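Local coordinates for malonyl CoA-acyl carrier protein transacylase (Burkholderia pseudomallei 1710b, PDB 3EZO), which probably transfers the malonyl group from malonyl-CoA to the holo acyl carrier protein, giving malonyl-ACP and free CoA, at residues A[48-51]-A[52-56]; A[130-133]-A[134-137]; A[241-245]-A[246-250]; A[307-310]-A[311-315]. All coordinates share one frame; numbering follows the deposited sequence.

Interaction 1: residues A[48-51]-A[52-56]; sequences QDIG and KLIAD
The carboxylate of Asp-49 lies obliquely over the start of the Lys-52 side chain, where OD2 comes to 3.2 Å from CG of Lys-52, and from there it closes the first turn of helix 50-56 as an N-cap. With CG anti to the backbone N (chi1 -165°), the carboxylate turns toward the first turn, and OD1 accepts the amide N of Lys-52 at 3.0 Å. The bond is fairly straight (N-H...O 163°), yet the donor meets OD1 from above the carboxylate plane, 62° out of it. The helix N-terminus, with its N-H groups directed toward the cap, would probably stabilise the negative charge of this aspartate. The ammonium of Lys-52 makes no salt bridge with it: NZ stays 5.3 Å from OD2 of Asp-49.

Behind the cap the regular helical bonds begin, Leu-53 N to Asp-49 O, Ile-54 N to Ile-50 O and Ala-55 N to Gly-51 O. The apolar side of the turn is carried by Ile-50, whose two branches serve different neighbours. Its CD1 runs beside CD2 of Leu-53, pointing the same way, while Leu-53 and Ile-54 continue onto Val-71 of helix 65-85. Ile-50 itself packs on Ala-42 of helix 33-46, and its amide N is hydrogen-bonded to Ser-43 OG. The other branch, CG2 of Ile-50, touches CD1 of Ile-54 at 3.7 Å.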
loop_
_atom_site.group_PDB
_atom_site.type_symbol
_atom_site.label_atom_id
_atom_site.label_comp_id
_atom_site.label_asym_id
_atom_site.label_seq_id
_atom_site.Cartn_x
_atom_site.Cartn_y
_atom_site.Cartn_z
ATOM N N GLN A 48 -11.900 -17.353 8.025
ATOM C CA GLN A 48 -11.443 -18.368 7.080
ATOM C C GLN A 48 -9.961 -18.675 7.235
ATOM O O GLN A 48 -9.206 -17.879 7.774
ATOM C CB GLN A 48 -11.763 -17.965 5.633
ATOM C CG GLN A 48 -10.782 -17.029 5.024
ATOM C CD GLN A 48 -11.050 -16.749 3.543
ATOM O OE1 GLN A 48 -11.386 -15.618 3.165
ATOM N NE2 GLN A 48 -10.880 -17.777 2.702
ATOM N N ASP A 49 -9.535 -19.813 6.699
ATOM C CA ASP A 49 -8.123 -20.207 6.732
ATOM C C ASP A 49 -7.220 -19.361 5.826
ATOM O O ASP A 49 -7.008 -19.652 4.625
ATOM C CB ASP A 49 -7.995 -21.686 6.408
ATOM C CG ASP A 49 -6.640 -22.260 6.776
ATOM O OD1 ASP A 49 -5.626 -21.515 6.799
ATOM O OD2 ASP A 49 -6.594 -23.484 7.033
ATOM N N ILE A 50 -6.623 -18.327 6.419
ATOM C CA ILE A 50 -5.802 -17.379 5.638
ATOM C C ILE A 50 -4.505 -17.999 5.178
ATOM O O ILE A 50 -4.024 -17.783 4.030
ATOM C CB ILE A 50 -5.530 -16.081 6.433
ATOM C CG1 ILE A 50 -6.868 -15.379 6.751
ATOM C CG2 ILE A 50 -4.610 -15.162 5.615
ATOM C CD1 ILE A 50 -7.618 -14.955 5.444
ATOM N N GLY A 51 -3.904 -18.798 6.055
ATOM C CA GLY A 51 -2.775 -19.621 5.622
ATOM C C GLY A 51 -3.004 -20.435 4.349
ATOM O O GLY A 51 -2.158 -20.435 3.442
ATOM N N LYS A 52 -4.098 -21.181 4.297
ATOM C CA LYS A 52 -4.366 -22.010 3.123
ATOM C C LYS A 52 -4.815 -21.150 1.925
ATOM O O LYS A 52 -4.399 -21.421 0.794
ATOM C CB LYS A 52 -5.380 -23.109 3.399
ATOM C CG LYS A 52 -4.913 -24.220 4.351
ATOM C CD LYS A 52 -3.999 -25.246 3.646
ATOM C CE LYS A 52 -3.370 -26.277 4.643
ATOM N NZ LYS A 52 -4.163 -27.525 4.724
ATOM N N LEU A 53 -5.573 -20.079 2.183
ATOM C CA LEU A 53 -5.930 -19.128 1.109
ATOM C C LEU A 53 -4.682 -18.639 0.403
ATOM O O LEU A 53 -4.583 -18.679 -0.824
ATOM C CB LEU A 53 -6.779 -17.943 1.644
ATOM C CG LEU A 53 -7.037 -16.779 0.670
ATOM C CD1 LEU A 53 -7.823 -17.254 -0.580
ATOM C CD2 LEU A 53 -7.734 -15.581 1.367
ATOM N N ILE A 54 -3.688 -18.218 1.185
ATOM C CA ILE A 54 -2.420 -17.755 0.627
ATOM C C ILE A 54 -1.632 -18.882 -0.023
ATOM O O ILE A 54 -1.077 -18.723 -1.112
ATOM C CB ILE A 54 -1.561 -17.019 1.712
ATOM C CG1 ILE A 54 -2.319 -15.752 2.206
ATOM C CG2 ILE A 54 -0.121 -16.749 1.178
ATOM C CD1 ILE A 54 -1.657 -14.978 3.419
ATOM N N ALA A 55 -1.549 -20.028 0.641
ATOM C CA ALA A 55 -0.676 -21.109 0.169
ATOM C C ALA A 55 -1.232 -21.757 -1.083
ATOM O O ALA A 55 -0.475 -22.120 -1.971
ATOM C CB ALA A 55 -0.484 -22.186 1.266
ATOM N N ASP A 56 -2.556 -21.911 -1.142
ATOM C CA ASP A 56 -3.194 -22.706 -2.193
ATOM C C ASP A 56 -4.097 -21.891 -3.112
ATOM O O ASP A 56 -4.435 -22.349 -4.203
ATOM C CB ASP A 56 -3.997 -23.832 -1.568
ATOM C CG ASP A 56 -3.143 -24.778 -0.743
ATOM O OD1 ASP A 56 -1.933 -24.947 -1.035
ATOM O OD2 ASP A 56 -3.692 -25.340 0.216
#

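Interaction 2: residues A[130-133]-A[134-137]; sequences AVPV and GVGG
Gly-134 follows directly on Val-133 at the corner of a type II beta turn running from Pro-132 to Val-135, the link by which the chain leaves helix 113-128 and enters strand 136-142. Gly-134 holds the third position of the turn with a positive phi of 78°, the usual place for glycine in this turn type, since a CB here would run into the carbonyl oxygen of Val-133. The side chain of Val-133 stands on the outside of the bend, with CG1 3.2 Å from the amide N of Gly-134.

Val-135 closes the turn and carries most of the side-chain contact. Its amide N donates to the carbonyl O of Pro-132 at 3.1 Å, with the donor 30° off the carbonyl plane, and CB of Val-135 sits 3.3 Å from the same O of Pro-132. The two methyls divide their work. CG1, placed roughly trans to its own amide nitrogen by a chi1 of 152°, meets CG2 of Val-131 at 4.0 Å, the two valines crossing at about a right angle. CG2 of Val-135 reaches over the proline ring, between CB and CD of Pro-132. Val-131 also touches Pro-205 and Leu-210, and its side chain is about 12 Å from that of His-207, a predicted active-site residue.

Gly-136 and Gly-137 then start the strand, where the backbone of Gly-137 is hydrogen-bonded to that of Gly-177.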
loop_
_atom_site.group_PDB
_atom_site.type_symbol
_atom_site.label_atom_id
_atom_site.label_comp_id
_atom_site.label_asym_id
_atom_site.label_seq_id
_atom_site.Cartn_x
_atom_site.Cartn_y
_atom_site.Cartn_z
ATOM N N ALA A 130 -17.923 2.069 -3.609
ATOM C CA ALA A 130 -18.155 3.516 -3.492
ATOM C C ALA A 130 -18.928 4.043 -4.710
ATOM O O ALA A 130 -19.841 4.856 -4.558
ATOM C CB ALA A 130 -16.862 4.271 -3.321
ATOM N N VAL A 131 -18.583 3.557 -5.900
ATOM C CA VAL A 131 -19.239 4.003 -7.121
ATOM C C VAL A 131 -19.844 2.813 -7.855
ATOM O O VAL A 131 -19.390 1.660 -7.690
ATOM C CB VAL A 131 -18.296 4.799 -8.057
ATOM C CG1 VAL A 131 -17.646 5.961 -7.296
ATOM C CG2 VAL A 131 -17.248 3.945 -8.628
ATOM N N PRO A 132 -20.871 3.084 -8.664
ATOM C CA PRO A 132 -21.496 1.969 -9.343
ATOM C C PRO A 132 -20.559 1.213 -10.280
ATOM O O PRO A 132 -19.586 1.756 -10.796
ATOM C CB PRO A 132 -22.654 2.622 -10.090
ATOM C CG PRO A 132 -23.004 3.848 -9.246
ATOM C CD PRO A 132 -21.616 4.341 -8.878
ATOM N N VAL A 133 -20.857 -0.053 -10.476
ATOM C CA VAL A 133 -20.039 -0.941 -11.294
ATOM C C VAL A 133 -19.801 -0.346 -12.678
ATOM O O VAL A 133 -20.737 0.194 -13.291
ATOM C CB VAL A 133 -20.741 -2.331 -11.456
ATOM C CG1 VAL A 133 -19.962 -3.257 -12.441
ATOM C CG2 VAL A 133 -20.918 -2.992 -10.073
ATOM N N GLY A 134 -18.564 -0.443 -13.147
ATOM C CA GLY A 134 -18.199 0.014 -14.477
ATOM C C GLY A 134 -18.024 1.529 -14.641
ATOM O O GLY A 134 -17.693 1.996 -15.724
ATOM N N VAL A 135 -18.253 2.297 -13.585
ATOM C CA VAL A 135 -18.108 3.764 -13.656
ATOM C C VAL A 135 -16.656 4.191 -13.932
ATOM O O VAL A 135 -16.379 5.050 -14.787
ATOM C CB VAL A 135 -18.686 4.441 -12.401
ATOM C CG1 VAL A 135 -17.986 5.752 -12.115
ATOM C CG2 VAL A 135 -20.211 4.633 -12.589
ATOM N N GLY A 136 -15.726 3.547 -13.256
ATOM C CA GLY A 136 -14.356 3.971 -13.386
ATOM C C GLY A 136 -13.324 2.893 -13.263
ATOM O O GLY A 136 -13.642 1.710 -13.074
ATOM N N GLY A 137 -12.068 3.338 -13.315
ATOM C CA GLY A 137 -10.908 2.461 -13.229
ATOM C C GLY A 137 -9.618 3.215 -13.038
ATOM O O GLY A 137 -9.605 4.388 -12.622
#

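Interaction 3: residues A[241-245]-A[246-250]; sequences AVVSD and PAAIK
An N-cap opens helix 246-256, with Asp-245 as the capping residue and Pro-246 as the first helical one; at this position proline's missing N-H loses no helical bond, because no preceding turn offers a carbonyl oxygen. A chi1 of -180° puts the Asp-245 carboxylate beside its own carbonyl carbon, reaching forward to the first turn. Its OD2 accepts the amide N of Ala-248 at 3.3 Å, a long and bent bond (139°) that arrives from above the carboxylate plane. OD1 of Asp-245 works through water 1 instead: the water donates to it at 2.6 Å and accepts from the amide N of Ala-247 at 3.0 Å. The main-chain O of Asp-245 takes the N-H of Ile-249, nearly along the C=O axis.

Beside the cap, Val-243 folds against the same turn. Its CB lies 4.1 Å from CB of Ala-248, and its CG2 slides past CG1 of Ile-249 at 3.7 Å. Ile-249 is buried and continues onto Val-227 and Pro-230, while NZ of Lys-250 is hydrogen-bonded to the carbonyl oxygens of Leu-222 and Val-225, tying the helix start to the end of helix 212-223 and the loop before strand 233-234.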
loop_
_atom_site.group_PDB
_atom_site.type_symbol
_atom_site.label_atom_id
_atom_site.label_comp_id
_atom_site.label_asym_id
_atom_site.label_seq_id
_atom_site.Cartn_x
_atom_site.Cartn_y
_atom_site.Cartn_z
ATOM N N ALA A 241 3.030 13.542 6.045
ATOM C CA ALA A 241 3.164 14.091 7.382
ATOM C C ALA A 241 3.359 12.958 8.361
ATOM O O ALA A 241 2.821 11.854 8.187
ATOM C CB ALA A 241 1.892 14.879 7.773
ATOM N N VAL A 242 4.104 13.266 9.412
ATOM C CA VAL A 242 4.253 12.437 10.599
ATOM C C VAL A 242 3.400 13.057 11.700
ATOM O O VAL A 242 3.703 14.127 12.186
ATOM C CB VAL A 242 5.764 12.372 11.051
ATOM C CG1 VAL A 242 5.906 11.500 12.326
ATOM C CG2 VAL A 242 6.623 11.857 9.922
ATOM N N VAL A 243 2.305 12.376 12.058
ATOM C CA VAL A 243 1.372 12.855 13.045
ATOM C C VAL A 243 1.337 11.835 14.179
ATOM O O VAL A 243 1.501 10.622 13.911
ATOM C CB VAL A 243 -0.042 13.078 12.417
ATOM C CG1 VAL A 243 0.011 14.174 11.324
ATOM C CG2 VAL A 243 -0.632 11.812 11.848
ATOM N N SER A 244 1.119 12.311 15.417
ATOM C CA SER A 244 0.998 11.468 16.586
ATOM C C SER A 244 -0.396 11.366 17.137
ATOM O O SER A 244 -0.705 10.389 17.829
ATOM C CB SER A 244 1.914 11.985 17.708
ATOM O OG SER A 244 1.633 13.361 18.016
ATOM N N ASP A 245 -1.223 12.387 16.894
ATOM C CA ASP A 245 -2.598 12.409 17.356
ATOM C C ASP A 245 -3.469 11.320 16.689
ATOM O O ASP A 245 -3.595 11.284 15.474
ATOM C CB ASP A 245 -3.202 13.779 17.051
ATOM C CG ASP A 245 -4.613 13.912 17.497
ATOM O OD1 ASP A 245 -4.913 13.607 18.657
ATOM O OD2 ASP A 245 -5.457 14.342 16.699
ATOM N N PRO A 246 -4.112 10.450 17.500
ATOM C CA PRO A 246 -4.990 9.401 16.971
ATOM C C PRO A 246 -6.050 9.905 15.985
ATOM O O PRO A 246 -6.241 9.304 14.946
ATOM C CB PRO A 246 -5.617 8.832 18.226
ATOM C CG PRO A 246 -4.501 8.899 19.232
ATOM C CD PRO A 246 -3.869 10.273 18.937
ATOM N N ALA A 247 -6.720 11.014 16.301
ATOM C CA ALA A 247 -7.729 11.603 15.402
ATOM C C ALA A 247 -7.151 11.978 14.010
ATOM O O ALA A 247 -7.806 11.780 12.949
ATOM C CB ALA A 247 -8.402 12.814 16.094
ATOM N N ALA A 248 -5.936 12.526 14.026
ATOM C CA ALA A 248 -5.231 12.917 12.802
ATOM C C ALA A 248 -4.835 11.707 11.963
ATOM O O ALA A 248 -4.911 11.743 10.750
ATOM C CB ALA A 248 -3.979 13.713 13.163
ATOM N N ILE A 249 -4.423 10.634 12.642
ATOM C CA ILE A 249 -4.079 9.367 11.958
ATOM C C ILE A 249 -5.297 8.794 11.257
ATOM O O ILE A 249 -5.239 8.458 10.080
ATOM C CB ILE A 249 -3.518 8.360 12.961
ATOM C CG1 ILE A 249 -2.174 8.868 13.492
ATOM C CG2 ILE A 249 -3.457 6.935 12.350
ATOM C CD1 ILE A 249 -1.647 8.017 14.649
ATOM N N LYS A 250 -6.402 8.713 11.985
ATOM C CA LYS A 250 -7.672 8.320 11.426
ATOM C C LYS A 250 -8.054 9.174 10.221
ATOM O O LYS A 250 -8.432 8.623 9.176
ATOM C CB LYS A 250 -8.792 8.417 12.460
ATOM C CG LYS A 250 -8.670 7.486 13.650
ATOM C CD LYS A 250 -9.959 7.480 14.506
ATOM C CE LYS A 250 -9.802 6.564 15.715
ATOM N NZ LYS A 250 -10.997 6.540 16.553
HETATM O O HOH W 1 -7.036 12.184 19.011
#

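Interaction 4: residues A[307-310]-A[311-315]; sequences ASLD and EALKL
Ala-307 and Glu-311 are joined by the first of four successive i to i+4 bonds that make this contact a stretch of regular alpha-helix, helix 306-314. The amide N of Glu-311 reaches O of Ala-307, that of Ala-312 reaches O of Ser-308, and that of Leu-313 reaches O of Leu-309 at 2.8 Å with an N-H...O angle of 171°. The hydrogen bond from Lys-314 N to Asp-310 O is longer, 3.3 Å. Beyond it, Leu-315 N to Glu-311 O is weak, so the bonding slackens toward the C-terminal end of the modelled chain.

Apolar contact is made by Leu-309 and Leu-313, one turn apart. The near-trans first torsion of Leu-309 (chi1 -170°) carries its CD2 forward to CD1 of Leu-313 at 3.6 Å. The same CD1 of Leu-313 also touches OD1 of Asp-310 at 3.5 Å. This is a van der Waals touch between a carboxylate oxygen and a methyl.

Among the polar groups, the hydroxyl of Ser-308 turns back to the helix start, where OG is hydrogen-bonded to OD1 of Asp-305 and to the backbone N of Phe-304. Leu-309 and Ala-312 pack on Val-303 of strand 299-303, an outermost strand of the parallel sheet, and Ala-312 and Leu-313 also meet Trp-83 of helix 65-85.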
loop_
_atom_site.group_PDB
_atom_site.type_symbol
_atom_site.label_atom_id
_atom_site.label_comp_id
_atom_site.label_asym_id
_atom_site.label_seq_id
_atom_site.Cartn_x
_atom_site.Cartn_y
_atom_site.Cartn_z
ATOM N N ALA A 307 15.942 -16.347 4.233
ATOM C CA ALA A 307 17.223 -15.956 3.677
ATOM C C ALA A 307 17.325 -14.432 3.514
ATOM O O ALA A 307 18.320 -13.810 3.924
ATOM C CB ALA A 307 17.473 -16.682 2.333
ATOM N N SER A 308 16.292 -13.836 2.933
ATOM C CA SER A 308 16.262 -12.384 2.719
ATOM C C SER A 308 16.287 -11.674 4.099
ATOM O O SER A 308 16.959 -10.665 4.232
ATOM C CB SER A 308 15.026 -11.995 1.908
ATOM O OG SER A 308 13.817 -12.398 2.584
ATOM N N LEU A 309 15.581 -12.228 5.098
ATOM C CA LEU A 309 15.589 -11.672 6.446
ATOM C C LEU A 309 17.022 -11.608 6.996
ATOM O O LEU A 309 17.450 -10.575 7.487
ATOM C CB LEU A 309 14.695 -12.466 7.387
ATOM C CG LEU A 309 14.348 -11.942 8.810
ATOM C CD1 LEU A 309 13.170 -12.765 9.353
ATOM C CD2 LEU A 309 15.506 -11.993 9.788
ATOM N N ASP A 310 17.764 -12.709 6.893
ATOM C CA ASP A 310 19.191 -12.691 7.315
ATOM C C ASP A 310 20.049 -11.676 6.592
ATOM O O ASP A 310 20.855 -11.002 7.212
ATOM C CB ASP A 310 19.820 -14.081 7.212
ATOM C CG ASP A 310 19.338 -14.987 8.286
ATOM O OD1 ASP A 310 18.800 -14.455 9.282
ATOM O OD2 ASP A 310 19.431 -16.230 8.123
ATOM N N GLU A 311 19.887 -11.552 5.283
ATOM C CA GLU A 311 20.592 -10.490 4.575
ATOM C C GLU A 311 20.173 -9.094 5.035
ATOM O O GLU A 311 20.968 -8.163 5.015
ATOM C CB GLU A 311 20.397 -10.630 3.054
ATOM C CG GLU A 311 21.259 -11.714 2.428
ATOM C CD GLU A 311 22.778 -11.492 2.677
ATOM O OE1 GLU A 311 23.341 -10.453 2.231
ATOM O OE2 GLU A 311 23.406 -12.353 3.342
ATOM N N ALA A 312 18.913 -8.930 5.404
ATOM C CA ALA A 312 18.430 -7.640 5.891
ATOM C C ALA A 312 19.008 -7.364 7.283
ATOM O O ALA A 312 19.445 -6.251 7.569
ATOM C CB ALA A 312 16.916 -7.608 5.898
ATOM N N LEU A 313 19.030 -8.376 8.146
ATOM C CA LEU A 313 19.748 -8.269 9.428
ATOM C C LEU A 313 21.153 -7.669 9.271
ATOM O O LEU A 313 21.573 -6.848 10.103
ATOM C CB LEU A 313 19.819 -9.626 10.164
ATOM C CG LEU A 313 18.533 -10.144 10.812
ATOM C CD1 LEU A 313 18.672 -11.608 11.356
ATOM C CD2 LEU A 313 18.059 -9.202 11.909
ATOM N N LYS A 314 21.867 -8.036 8.202
ATOM C CA LYS A 314 23.239 -7.490 7.946
ATOM C C LYS A 314 23.185 -5.976 7.676
ATOM O O LYS A 314 23.838 -5.170 8.357
ATOM C CB LYS A 314 23.861 -8.201 6.728
ATOM C CG LYS A 314 25.235 -8.775 6.894
ATOM C CD LYS A 314 25.793 -9.245 5.533
ATOM C CE LYS A 314 27.336 -9.301 5.557
ATOM N NZ LYS A 314 27.909 -9.885 4.295
ATOM N N LEU A 315 22.372 -5.586 6.697
ATOM C CA LEU A 315 22.319 -4.195 6.239
ATOM C C LEU A 315 21.915 -3.253 7.363
ATOM O O LEU A 315 21.176 -3.642 8.260
ATOM C CB LEU A 315 21.368 -4.048 5.043
#

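How the interactions relate
The four contacts follow one another along the chain without touching, and each is local. Interactions 1 and 3 share one device, an aspartate N-cap, but differ in setting: the cap of interaction 1 stands over a turn with buried isoleucines and a leucine, whereas that of interaction 3 lies at the surface and enlists a water. Interaction 4, partly buried like interaction 1, rests on mid-helix backbone bonds; both helices pack against helix 65-85. Interaction 2, a surface contact like interaction 3, alone is a turn leading into a strand of the antiparallel sheet. It and interaction 4 lie on opposite sides of the chain's centre, their centres about 42 Å apart.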